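Local coordinates for nucleoside hydrolase, putative (Trypanosoma brucei, PDB 3FZ0), which belongs to the nucleoside hydrolase family and holds a calcium ion at the C-terminal ends of inner strands of the central beta sheet of its alpha/beta fold, at residues B[9-14]-B[21-26]; B[35-40]-B[51-56]; B[192-197]-B[201-206]; B[135-140]-B[164-169]; B[244-249]-B[354-359]. The protein carries 2 engineered substitutions. One frame throughout, in Å; residues are numbered along the deposited sequence.

In the fold
All five contacts are mainly apolar between their segments and differ in depth and in their polar surroundings; interaction 4 adds a methyl on an amide. Interactions 1 and 4 lie deepest, 6 and 8 Å from the chain centre, and border the calcium site with D14 and G135. Interactions 1 and 2 lie on neighbouring parallel strands, 6-13 and 32-39. Interactions 3 and 4 are joined through strands 162-165 and 203-206, where V206 N meets I164 O. N139 of interaction 4 bonds to D12 and to V39 O, linking it with interactions 1 and 2. Interaction 5, about 18 Å from the centre, joins two helices instead of a helix and a strand, and charged residues flank it.

Interaction 1: residues B[9-14]-B[21-26]; sequences LIIDTD and IAIMLA. With CA (calcium ion), chain G.
I11 and I23 face each other where strand 6-13 packs against helix 17-27, the first strand and helix of a beta-alpha-beta unit completed by strand 32-39. The two short segments are antiparallel to within a few degrees (174°), with axes 10.6 Å apart. The interface is wholly apolar. I11 uses both of its branches: CG2 lies obliquely against I23 CG1 at 4.1 Å, while the longer arm, drawn out with chi2 at 170°, brings CD1 to within 3.8 Å of A26 CB. L9 flanks the same alanine more loosely, CD1 to CB 4.3 Å. At the other end the T13 methyl CG2 meets I23 CD1 tip to tip at 4.1 Å. With OG1 of T13 anti to the backbone N (chi1 179°), the methyl turns to the helix and the hydroxyl is left to bond D19 OD2, so T13 probably helps to position a calcium ligand. Polar groups gather toward and past the strand end. On the strand, D12 OD2 accepts a bond from T38 OG1; beyond it, D14 OD2 is held by the backbone N of N43. The calcium ion takes D14, three waters and four further atoms from elsewhere in the structure, with D19, the L134 carbonyl and D283 among the protein ligands. D14 OD1 stands 2.4 Å from the metal.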
# COMPACT_ATOMS: atom_id res chain seq x y z
N LEU B 9 24.91 18.91 -22.15
CA LEU B 9 24.24 17.89 -21.32
C LEU B 9 24.80 17.75 -19.92
O LEU B 9 25.99 17.83 -19.70
CB LEU B 9 24.29 16.52 -21.96
CG LEU B 9 23.93 16.26 -23.41
CD1 LEU B 9 23.68 14.74 -23.53
CD2 LEU B 9 22.71 17.06 -23.85
N ILE B 10 23.90 17.53 -18.98
CA ILE B 10 24.22 17.03 -17.66
C ILE B 10 23.84 15.56 -17.74
O ILE B 10 22.75 15.20 -18.20
CB ILE B 10 23.35 17.72 -16.58
CG1 ILE B 10 23.48 19.25 -16.69
CG2 ILE B 10 23.69 17.21 -15.19
CD1 ILE B 10 22.38 19.99 -15.95
N ILE B 11 24.75 14.69 -17.34
CA ILE B 11 24.42 13.27 -17.36
C ILE B 11 24.49 12.75 -15.93
O ILE B 11 25.53 12.82 -15.25
CB ILE B 11 25.31 12.45 -18.33
CG1 ILE B 11 25.06 12.89 -19.78
CG2 ILE B 11 25.02 10.93 -18.18
CD1 ILE B 11 26.04 12.32 -20.77
N ASP B 12 23.36 12.28 -15.45
CA ASP B 12 23.29 11.71 -14.11
C ASP B 12 23.30 10.22 -14.27
O ASP B 12 22.54 9.69 -15.06
CB ASP B 12 22.04 12.19 -13.39
CG ASP B 12 22.04 11.80 -11.93
OD1 ASP B 12 21.50 10.71 -11.64
OD2 ASP B 12 22.59 12.54 -11.08
N THR B 13 24.16 9.54 -13.52
CA THR B 13 24.49 8.17 -13.83
C THR B 13 24.93 7.33 -12.63
O THR B 13 25.53 7.85 -11.67
CB THR B 13 25.62 8.10 -14.96
OG1 THR B 13 25.95 6.74 -15.23
CG2 THR B 13 26.88 8.83 -14.52
N ASP B 14 24.63 6.04 -12.68
CA ASP B 14 25.15 5.10 -11.70
C ASP B 14 26.31 4.24 -12.24
O ASP B 14 26.68 3.21 -11.64
CB ASP B 14 24.04 4.24 -11.07
CG ASP B 14 23.41 3.23 -12.05
OD1 ASP B 14 23.36 3.48 -13.27
OD2 ASP B 14 22.93 2.18 -11.58
N ILE B 21 29.01 3.32 -22.20
CA ILE B 21 28.70 3.40 -23.64
C ILE B 21 27.84 4.66 -23.93
O ILE B 21 28.07 5.36 -24.91
CB ILE B 21 27.93 2.13 -24.17
CG1 ILE B 21 28.77 0.86 -23.97
CG2 ILE B 21 27.49 2.31 -25.67
CD1 ILE B 21 30.11 0.85 -24.69
N ALA B 22 26.86 4.92 -23.07
CA ALA B 22 26.01 6.12 -23.24
C ALA B 22 26.81 7.45 -23.18
O ALA B 22 26.60 8.36 -24.00
CB ALA B 22 24.88 6.14 -22.21
N ILE B 23 27.72 7.54 -22.21
CA ILE B 23 28.54 8.75 -22.07
C ILE B 23 29.50 8.86 -23.26
O ILE B 23 29.71 9.96 -23.77
CB ILE B 23 29.27 8.80 -20.68
CG1 ILE B 23 28.23 8.87 -19.55
CG2 ILE B 23 30.21 9.98 -20.61
CD1 ILE B 23 28.71 8.40 -18.18
N MET B 24 30.02 7.73 -23.70
CA MET B 24 30.84 7.67 -24.90
C MET B 24 30.08 8.18 -26.11
O MET B 24 30.62 8.91 -26.95
CB MET B 24 31.37 6.25 -25.13
CG MET B 24 32.41 5.75 -24.09
SD MET B 24 32.99 4.05 -24.38
CE MET B 24 34.46 4.33 -25.33
N LEU B 25 28.80 7.84 -26.17
CA LEU B 25 27.98 8.24 -27.30
C LEU B 25 27.77 9.76 -27.27
O LEU B 25 28.02 10.46 -28.28
CB LEU B 25 26.66 7.48 -27.30
CG LEU B 25 25.77 7.38 -28.54
CD1 LEU B 25 24.67 6.36 -28.29
CD2 LEU B 25 25.16 8.67 -28.91
N ALA B 26 27.35 10.28 -26.12
CA ALA B 26 27.27 11.75 -25.91
C ALA B 26 28.56 12.49 -26.27
O ALA B 26 28.51 13.55 -26.88
CB ALA B 26 26.88 12.06 -24.50
CA CA G . 22.54 3.13 -15.55
O HOH W 1 20.45 2.56 -16.32
O HOH W 2 21.21 1.93 -13.52
O HOH W 3 22.91 0.76 -16.05

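Interaction 2: residues B[35-40]-B[51-56]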
# COMPACT_ATOMS: atom_id res chain seq x y z
N ILE B 35 28.70 18.73 -20.12
CA ILE B 35 29.27 19.77 -19.26
C ILE B 35 29.39 19.34 -17.79
O ILE B 35 30.11 20.00 -17.03
CB ILE B 35 28.54 21.15 -19.36
CG1 ILE B 35 27.04 21.02 -19.03
CG2 ILE B 35 28.69 21.71 -20.72
CD1 ILE B 35 26.33 22.39 -18.82
N ALA B 36 28.72 18.26 -17.40
CA ALA B 36 28.83 17.73 -16.02
C ALA B 36 28.29 16.33 -15.93
O ALA B 36 27.31 15.99 -16.60
CB ALA B 36 28.11 18.62 -14.99
N ILE B 37 28.95 15.52 -15.10
CA ILE B 37 28.52 14.16 -14.84
C ILE B 37 28.24 14.08 -13.35
O ILE B 37 29.09 14.44 -12.51
CB ILE B 37 29.57 13.12 -15.28
CG1 ILE B 37 29.72 13.17 -16.83
CG2 ILE B 37 29.22 11.72 -14.75
CD1 ILE B 37 30.86 12.31 -17.42
N THR B 38 27.01 13.70 -13.01
CA THR B 38 26.63 13.61 -11.62
C THR B 38 26.38 12.13 -11.32
O THR B 38 25.69 11.42 -12.05
CB THR B 38 25.39 14.45 -11.31
OG1 THR B 38 24.32 14.02 -12.15
CG2 THR B 38 25.69 15.90 -11.59
N VAL B 39 26.98 11.66 -10.23
CA VAL B 39 27.00 10.23 -9.93
C VAL B 39 25.92 9.90 -8.91
O VAL B 39 25.74 10.61 -7.91
CB VAL B 39 28.42 9.82 -9.45
CG1 VAL B 39 28.43 8.40 -8.88
CG2 VAL B 39 29.40 9.98 -10.60
N VAL B 40 25.20 8.81 -9.15
CA VAL B 40 24.18 8.38 -8.20
C VAL B 40 24.40 6.90 -7.89
O VAL B 40 24.98 6.20 -8.70
CB VAL B 40 22.75 8.68 -8.74
CG1 VAL B 40 22.44 7.87 -9.98
CG2 VAL B 40 21.70 8.49 -7.68
N GLU B 51 35.12 6.31 -9.31
CA GLU B 51 36.30 5.67 -9.88
C GLU B 51 36.09 5.27 -11.34
O GLU B 51 36.98 5.44 -12.19
CB GLU B 51 36.72 4.46 -9.06
CG GLU B 51 37.16 4.80 -7.62
CD GLU B 51 38.39 5.72 -7.54
OE1 GLU B 51 39.37 5.49 -8.28
OE2 GLU B 51 38.40 6.67 -6.73
N ASN B 52 34.88 4.77 -11.63
CA ASN B 52 34.51 4.40 -13.02
C ASN B 52 34.50 5.60 -13.97
O ASN B 52 35.17 5.54 -15.02
CB ASN B 52 33.18 3.64 -13.07
CG ASN B 52 33.20 2.36 -12.28
OD1 ASN B 52 34.26 1.93 -11.78
ND2 ASN B 52 32.04 1.73 -12.17
N ILE B 53 33.80 6.67 -13.60
CA ILE B 53 33.79 7.90 -14.39
C ILE B 53 35.22 8.41 -14.62
O ILE B 53 35.59 8.76 -15.74
CB ILE B 53 32.88 9.03 -13.78
CG1 ILE B 53 31.40 8.65 -13.79
CG2 ILE B 53 33.05 10.35 -14.54
CD1 ILE B 53 30.89 8.01 -15.10
N GLY B 54 36.04 8.40 -13.58
CA GLY B 54 37.42 8.82 -13.67
C GLY B 54 38.20 8.02 -14.67
O GLY B 54 38.99 8.60 -15.44
N LYS B 55 38.01 6.69 -14.68
CA LYS B 55 38.69 5.82 -15.66
C LYS B 55 38.17 6.09 -17.07
O LYS B 55 38.97 6.13 -18.01
CB LYS B 55 38.54 4.33 -15.32
CG LYS B 55 39.22 3.93 -14.00
CD LYS B 55 38.75 2.59 -13.49
CE LYS B 55 39.54 2.19 -12.28
NZ LYS B 55 39.34 0.78 -11.90
N LEU B 56 36.86 6.31 -17.21
CA LEU B 56 36.31 6.67 -18.52
C LEU B 56 36.83 8.03 -19.05
O LEU B 56 37.17 8.14 -20.22
CB LEU B 56 34.78 6.66 -18.48
CG LEU B 56 34.02 7.12 -19.74
CD1 LEU B 56 34.30 6.21 -20.94
CD2 LEU B 56 32.51 7.13 -19.41
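I53 projects from its helix onto I37 and V39, the two residues of segment 35-40 that reach it. Its inner branch does most of the work: CG1 lies 3.9 Å from I37 CG2 and 4.0 Å from V39 CG2. The I37 and I53 side chains slant across each other, and I37 CG2 also comes within 4.1 Å of I53 CG2 and of I53 CD1, so one methyl is nested among three carbons of I53. A bent second torsion (chi2 -44°) folds that CD1 back over the I37 methyl. V39 meets I53 differently, the two side chains pointing past one another in opposite directions. I37 and V39 lie on one side of strand 32-39, while the intervening T38 turns the other way. This is the strand-helix half of a beta-alpha-beta unit, strand 32-39, helix 46-60 and strand 66-68, in which the helix packs on one face of the parallel part of the sheet. Further out, I23 of helix 17-27 touches I37, I53 and L56, and C15, in the loop between strand 6-13 and helix 17-27, touches V39 and I53. Helix 46-60 is tethered by N52, whose ND2 bonds to the carbonyls of C15 and D89 while its OD1 takes Q48 NE2.

Interaction 3: residues B[192-197]-B[201-206]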
# COMPACT_ATOMS: atom_id res chain seq x y z
N VAL B 192 8.49 12.53 -8.06
CA VAL B 192 8.89 13.92 -8.01
C VAL B 192 9.17 14.42 -9.44
O VAL B 192 8.71 15.50 -9.84
CB VAL B 192 10.12 14.12 -7.07
CG1 VAL B 192 10.73 15.52 -7.25
CG2 VAL B 192 9.72 13.88 -5.61
N VAL B 193 9.90 13.62 -10.21
CA VAL B 193 10.26 13.99 -11.58
C VAL B 193 9.04 14.14 -12.48
O VAL B 193 8.88 15.17 -13.14
CB VAL B 193 11.33 13.05 -12.17
CG1 VAL B 193 11.42 13.24 -13.66
CG2 VAL B 193 12.73 13.35 -11.51
N LEU B 194 8.16 13.13 -12.48
CA LEU B 194 6.96 13.11 -13.32
C LEU B 194 5.84 14.06 -12.87
O LEU B 194 5.08 14.52 -13.70
CB LEU B 194 6.44 11.69 -13.50
CG LEU B 194 7.31 10.64 -14.22
CD1 LEU B 194 6.85 9.20 -13.92
CD2 LEU B 194 7.36 10.82 -15.72
N GLN B 195 5.71 14.34 -11.57
CA GLN B 195 4.70 15.29 -11.06
C GLN B 195 5.13 16.76 -11.12
O GLN B 195 4.32 17.64 -10.86
CB GLN B 195 4.34 14.96 -9.62
CG GLN B 195 3.58 13.65 -9.42
CD GLN B 195 2.24 13.61 -10.12
OE1 GLN B 195 2.02 12.81 -11.03
NE2 GLN B 195 1.34 14.48 -9.73
N HIS B 196 6.39 17.03 -11.47
CA HIS B 196 6.91 18.39 -11.47
C HIS B 196 6.19 19.31 -12.46
O HIS B 196 5.99 18.95 -13.62
CB HIS B 196 8.41 18.41 -11.77
CG HIS B 196 8.94 19.78 -12.04
ND1 HIS B 196 9.17 20.70 -11.03
CD2 HIS B 196 9.24 20.41 -13.20
CE1 HIS B 196 9.63 21.82 -11.56
NE2 HIS B 196 9.67 21.68 -12.87
N LYS B 197 5.81 20.50 -12.00
CA LYS B 197 5.17 21.50 -12.84
C LYS B 197 6.22 22.44 -13.40
O LYS B 197 7.02 23.02 -12.65
CB LYS B 197 4.14 22.34 -12.04
CG LYS B 197 2.99 21.56 -11.40
CD LYS B 197 2.18 20.75 -12.43
CE LYS B 197 1.07 19.95 -11.73
NZ LYS B 197 1.66 18.98 -10.74
N CYS B 201 8.96 20.73 -21.90
CA CYS B 201 8.48 19.61 -22.68
C CYS B 201 8.24 18.45 -21.75
O CYS B 201 8.99 18.27 -20.78
CB CYS B 201 9.53 19.13 -23.69
SG CYS B 201 9.41 19.83 -25.33
N PRO B 202 7.25 17.60 -22.06
CA PRO B 202 7.03 16.40 -21.24
C PRO B 202 8.32 15.60 -21.09
O PRO B 202 9.12 15.55 -22.03
CB PRO B 202 6.05 15.57 -22.08
CG PRO B 202 5.34 16.61 -22.92
CD PRO B 202 6.30 17.70 -23.18
N VAL B 203 8.50 14.98 -19.93
CA VAL B 203 9.58 14.01 -19.66
C VAL B 203 9.53 12.95 -20.76
O VAL B 203 8.44 12.45 -21.07
CB VAL B 203 9.35 13.33 -18.28
CG1 VAL B 203 10.45 12.28 -17.98
CG2 VAL B 203 9.22 14.36 -17.15
N GLN B 204 10.67 12.61 -21.36
CA GLN B 204 10.77 11.49 -22.30
C GLN B 204 11.17 10.22 -21.55
O GLN B 204 12.25 10.15 -20.95
CB GLN B 204 11.79 11.77 -23.40
CG GLN B 204 11.60 13.13 -24.08
CD GLN B 204 10.31 13.22 -24.86
OE1 GLN B 204 10.12 12.46 -25.81
NE2 GLN B 204 9.42 14.13 -24.46
N LEU B 205 10.29 9.22 -21.58
CA LEU B 205 10.51 8.00 -20.82
C LEU B 205 11.13 6.92 -21.70
O LEU B 205 10.43 6.23 -22.45
CB LEU B 205 9.21 7.51 -20.17
CG LEU B 205 9.28 6.32 -19.19
CD1 LEU B 205 9.69 6.67 -17.73
CD2 LEU B 205 7.93 5.55 -19.21
N VAL B 206 12.45 6.78 -21.62
CA VAL B 206 13.11 5.71 -22.35
C VAL B 206 13.08 4.44 -21.47
O VAL B 206 13.92 4.24 -20.57
CB VAL B 206 14.48 6.13 -22.83
CG1 VAL B 206 15.15 5.02 -23.70
CG2 VAL B 206 14.36 7.49 -23.59
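L194, in the last turn of helix 187-195, and V203, at the start of strand 203-206, bring their backbones to a CA-CA distance of 6.9 Å after a short connection. V203 directs its side chain to the helix, and the following Q204 points away from it. L194 reaches across with CD2, which lies 4.1 Å from V203 CG1, and the two side chains cross at about a right angle. With CG of L194 anti to the carbonyl carbon (chi1 -63°), the end of the leucine comes nearer to the strand than its base does. The other branch of V203 faces V193: CG2 is 4.1 Å from V193 O and 4.3 Å from V193 CG1. Strand 203-206 lies parallel beside 162-165 in the central sheet, so helix 187-195 forms the closing part of a crossover between them, and V203 is where the chain re-enters the sheet. L194 also packs on C337 of the adjacent strand 337-343 and on V304 and V306 of strand 296-306 beyond it. Two side chains bond within their own segment. K197 NZ bonds to Q195 O at 3.0 Å, approaching in the carbonyl plane. Q204 NE2 bonds to P202 O at 2.8 Å, with an N-H...O angle of 151°; the nitrogen stands above the carbonyl plane, though the oxygen lies close to the plane of the glutamine amide. W199 in the connection meets H196 edge-to-face and bonds through NE1 to V193 O, and V192 packs on L74 of the second subunit.

Interaction 4: residues B[135-140]-B[164-169]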
# COMPACT_ATOMS: atom_id res chain seq x y z
N GLY B 135 20.22 6.61 -14.15
CA GLY B 135 20.16 5.78 -12.95
C GLY B 135 18.93 6.09 -12.13
O GLY B 135 17.95 6.66 -12.65
N PRO B 136 18.94 5.67 -10.86
CA PRO B 136 17.85 6.07 -10.01
C PRO B 136 17.80 7.58 -10.00
O PRO B 136 18.86 8.23 -10.07
CB PRO B 136 18.29 5.53 -8.65
CG PRO B 136 19.12 4.35 -8.97
CD PRO B 136 19.88 4.76 -10.17
N LEU B 137 16.59 8.14 -9.90
CA LEU B 137 16.40 9.59 -9.97
C LEU B 137 16.70 10.43 -8.72
O LEU B 137 16.34 11.61 -8.67
CB LEU B 137 14.99 9.88 -10.48
CG LEU B 137 14.77 9.26 -11.86
CD1 LEU B 137 13.29 9.07 -12.14
CD2 LEU B 137 15.45 10.16 -12.90
N THR B 138 17.38 9.85 -7.74
CA THR B 138 17.55 10.52 -6.47
C THR B 138 18.12 11.94 -6.55
O THR B 138 17.53 12.87 -5.95
CB THR B 138 18.41 9.72 -5.51
OG1 THR B 138 18.05 8.34 -5.59
CG2 THR B 138 18.21 10.25 -4.06
N ASN B 139 19.26 12.12 -7.25
CA ASN B 139 19.86 13.44 -7.37
C ASN B 139 18.91 14.43 -8.04
O ASN B 139 18.77 15.57 -7.60
CB ASN B 139 21.19 13.39 -8.15
CG ASN B 139 22.27 12.60 -7.43
OD1 ASN B 139 22.25 12.50 -6.18
ND2 ASN B 139 23.19 11.99 -8.20
N VAL B 140 18.27 14.00 -9.10
CA VAL B 140 17.35 14.88 -9.81
C VAL B 140 16.17 15.35 -8.92
O VAL B 140 15.87 16.55 -8.83
CB VAL B 140 16.83 14.27 -11.15
CG1 VAL B 140 16.05 15.33 -11.91
CG2 VAL B 140 18.00 13.76 -12.01
N ILE B 164 14.95 10.35 -19.53
CA ILE B 164 15.31 9.40 -18.45
C ILE B 164 15.31 7.94 -18.91
O ILE B 164 14.42 7.49 -19.65
CB ILE B 164 14.39 9.60 -17.21
CG1 ILE B 164 12.92 9.25 -17.51
CG2 ILE B 164 14.54 11.03 -16.67
CD1 ILE B 164 12.00 9.28 -16.30
N MET B 165 16.33 7.19 -18.51
CA MET B 165 16.24 5.73 -18.73
C MET B 165 15.60 5.14 -17.48
O MET B 165 16.23 5.06 -16.43
CB MET B 165 17.60 5.07 -19.06
CG MET B 165 17.42 3.68 -19.62
SD MET B 165 16.89 2.50 -18.36
CE MET B 165 15.62 1.58 -19.22
N ASN B 166 14.35 4.73 -17.62
CA ASN B 166 13.44 4.54 -16.47
C ASN B 166 12.13 3.81 -16.84
O ASN B 166 11.54 4.06 -17.91
CB ASN B 166 13.15 5.89 -15.81
CG ASN B 166 12.41 5.75 -14.46
OD1 ASN B 166 11.19 5.56 -14.41
ND2 ASN B 166 13.15 5.88 -13.36
N GLY B 167 11.69 2.90 -15.98
CA GLY B 167 10.39 2.31 -16.10
C GLY B 167 10.14 1.33 -17.23
O GLY B 167 11.08 0.85 -17.89
N THR B 168 8.87 0.98 -17.40
CA THR B 168 8.45 0.03 -18.43
C THR B 168 7.29 0.65 -19.23
O THR B 168 6.68 1.66 -18.80
CB THR B 168 7.96 -1.27 -17.79
OG1 THR B 168 6.65 -1.05 -17.25
CG2 THR B 168 8.91 -1.75 -16.69
N SER B 169 7.00 0.07 -20.39
CA SER B 169 5.81 0.43 -21.11
C SER B 169 4.78 -0.69 -21.08
O SER B 169 3.67 -0.52 -21.55
CB SER B 169 6.12 0.84 -22.55
OG SER B 169 6.82 -0.18 -23.21
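G135 and M165, just past or at the ends of neighbouring parallel strands 127-133 and 162-165, have CA atoms 7.0 Å apart, and L137 sits at the N-cap position of helix 138-146. This residue carries the contact, its two methyls parting to meet two different side chains. CD2 touches I164 CG2 at 4.0 Å, the side chains crossing at about a right angle. CD1 approaches the N166 amide, 3.4 Å from ND2 and 4.1 Å from CG, and L137 CG is also within 4.0 Å of that nitrogen. The amide is brought there by an N166 side chain extended away from its backbone N (chi1 -170°). The two strands and the helix form a beta-alpha-beta unit, whose leading strand ends next to the calcium site: G135 is about 4 Å from the ion, measured to nearest atoms. M165 turns its end away from L137 to rest on P282, D283 and A286 of helix 282-291, and its side chain is also about 4 Å from a bound buffer molecule, probably from the crystallisation liquor; its carbonyl O is held by N182 ND2. The helix start is fixed separately, T138 OG1 bonding to D186 and to W41 NE1. The contact itself combines methyl-methyl and methyl-amide packing, so L137 and its partners are held by fit of shape with neither charge nor a directional bond between them.

Interaction 5: residues B[244-249]-B[354-359]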
# COMPACT_ATOMS: atom_id res chain seq x y z
N GLU B 244 39.45 -1.33 -27.49
CA GLU B 244 40.10 -2.08 -26.40
C GLU B 244 39.35 -1.90 -25.07
O GLU B 244 39.02 -2.87 -24.39
CB GLU B 244 41.56 -1.68 -26.24
CG GLU B 244 42.19 -2.23 -24.99
CD GLU B 244 43.64 -1.89 -24.87
OE1 GLU B 244 44.15 -2.00 -23.74
OE2 GLU B 244 44.29 -1.53 -25.89
N PHE B 245 39.05 -0.64 -24.77
CA PHE B 245 38.31 -0.28 -23.57
C PHE B 245 36.91 -0.92 -23.55
O PHE B 245 36.52 -1.47 -22.53
CB PHE B 245 38.25 1.25 -23.42
CG PHE B 245 37.46 1.73 -22.23
CD1 PHE B 245 38.08 2.00 -21.02
CD2 PHE B 245 36.09 1.95 -22.33
CE1 PHE B 245 37.34 2.47 -19.92
CE2 PHE B 245 35.34 2.42 -21.23
CZ PHE B 245 35.96 2.68 -20.04
N ILE B 246 36.17 -0.83 -24.66
CA ILE B 246 34.86 -1.44 -24.75
C ILE B 246 34.96 -2.95 -24.57
O ILE B 246 34.21 -3.52 -23.80
CB ILE B 246 34.06 -1.02 -26.04
CG1 ILE B 246 33.79 0.50 -26.03
CG2 ILE B 246 32.72 -1.87 -26.20
CD1 ILE B 246 33.17 1.04 -27.29
N GLU B 247 35.93 -3.60 -25.21
CA GLU B 247 36.10 -5.05 -25.00
C GLU B 247 36.31 -5.41 -23.52
O GLU B 247 35.74 -6.39 -23.04
CB GLU B 247 37.21 -5.67 -25.87
CG GLU B 247 37.15 -7.18 -25.91
CD GLU B 247 38.31 -7.84 -26.68
OE1 GLU B 247 38.20 -9.04 -26.95
OE2 GLU B 247 39.33 -7.18 -27.01
N LYS B 248 37.11 -4.61 -22.81
CA LYS B 248 37.39 -4.88 -21.41
C LYS B 248 36.18 -4.58 -20.51
O LYS B 248 35.92 -5.30 -19.55
CB LYS B 248 38.60 -4.07 -20.94
CG LYS B 248 39.97 -4.64 -21.36
CD LYS B 248 41.03 -3.64 -20.93
CE LYS B 248 42.38 -3.97 -21.44
NZ LYS B 248 43.31 -2.92 -20.96
N LEU B 249 35.47 -3.51 -20.84
CA LEU B 249 34.28 -3.09 -20.09
C LEU B 249 33.15 -4.11 -20.10
O LEU B 249 32.47 -4.28 -19.10
CB LEU B 249 33.77 -1.80 -20.68
CG LEU B 249 32.60 -1.13 -20.03
CD1 LEU B 249 32.96 -0.55 -18.64
CD2 LEU B 249 32.12 -0.06 -20.99
N ASP B 354 29.98 5.18 -34.48
CA ASP B 354 30.66 6.46 -34.40
C ASP B 354 31.54 6.60 -33.16
O ASP B 354 32.57 7.30 -33.21
CB ASP B 354 29.69 7.64 -34.53
CG ASP B 354 29.20 7.83 -35.95
OD1 ASP B 354 28.22 8.57 -36.14
OD2 ASP B 354 29.78 7.23 -36.90
N ILE B 355 31.19 5.89 -32.08
CA ILE B 355 32.07 5.87 -30.91
C ILE B 355 33.48 5.37 -31.26
O ILE B 355 34.47 6.00 -30.88
CB ILE B 355 31.50 5.01 -29.76
CG1 ILE B 355 30.19 5.60 -29.27
CG2 ILE B 355 32.51 4.88 -28.62
CD1 ILE B 355 29.41 4.68 -28.33
N VAL B 356 33.58 4.25 -32.00
CA VAL B 356 34.89 3.63 -32.21
C VAL B 356 35.71 4.32 -33.31
O VAL B 356 36.90 4.02 -33.51
CB VAL B 356 34.81 2.09 -32.39
CG1 VAL B 356 34.19 1.44 -31.17
CG2 VAL B 356 34.04 1.68 -33.67
N GLU B 357 35.07 5.25 -34.02
CA GLU B 357 35.69 5.95 -35.15
C GLU B 357 36.04 7.41 -34.78
O GLU B 357 36.44 8.22 -35.61
CB GLU B 357 34.77 5.93 -36.38
CG GLU B 357 34.53 4.59 -37.04
CD GLU B 357 33.55 4.73 -38.20
OE1 GLU B 357 32.90 5.78 -38.25
OE2 GLU B 357 33.45 3.83 -39.07
N TYR B 358 35.88 7.74 -33.51
CA TYR B 358 36.03 9.12 -33.07
C TYR B 358 37.50 9.57 -33.06
O TYR B 358 38.39 8.89 -32.52
CB TYR B 358 35.43 9.28 -31.68
CG TYR B 358 35.59 10.64 -31.04
CD1 TYR B 358 34.86 11.74 -31.50
CD2 TYR B 358 36.45 10.84 -29.96
CE1 TYR B 358 34.99 12.99 -30.93
CE2 TYR B 358 36.59 12.10 -29.36
CZ TYR B 358 35.83 13.17 -29.84
OH TYR B 358 35.94 14.42 -29.25
N VAL B 359 37.75 10.73 -33.66
CA VAL B 359 39.05 11.37 -33.58
C VAL B 359 38.80 12.76 -32.98
O VAL B 359 37.99 13.54 -33.51
CB VAL B 359 39.71 11.48 -34.94
CG1 VAL B 359 41.14 11.97 -34.78
CG2 VAL B 359 39.66 10.14 -35.65
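I246 has the largest share of this small interface, its CD1 alone reaching helix 345-356. That methyl lies 4.0 Å from V356 CG1 and 4.1 Å from I355 CG2, wedged between two consecutive side chains. An extended second torsion (chi2 173°) stretches the side chain so that CD1 bridges a CA-CA separation of 9.0 Å between I246 and V356. I246 and V356 cross at nearly a right angle, whereas I246 and I355 meet at a slant. In V356, CG1 is turned to the isoleucine because it lies anti to the carbonyl carbon (chi1 -59°). I246 also rests on I21 and M24 of helix 17-27, and I355 touches M24 as well, so the contact is the meeting point of three helices, 17-27, 241-249 and 345-356. Near the chain end, V356 O takes a bond from N240 ND2, and beyond it Y358 O takes one from W242 NE1, joining this end to the residues leading into and starting helix 241-249. Charges lie to the outside. K248 NZ and E244 OE1 form a salt bridge of 3.0 Å within the helix, on the carboxylate lone pair that points away from the other oxygen, and E247 pairs with R227 and bonds to Q239. With one methyl against two, the direct contact between the segments is modest and purely apolar, and the polar ties, from the V356 and Y358 carbonyls to N240 and W242, lie beside it and probably add to the hold on the chain end.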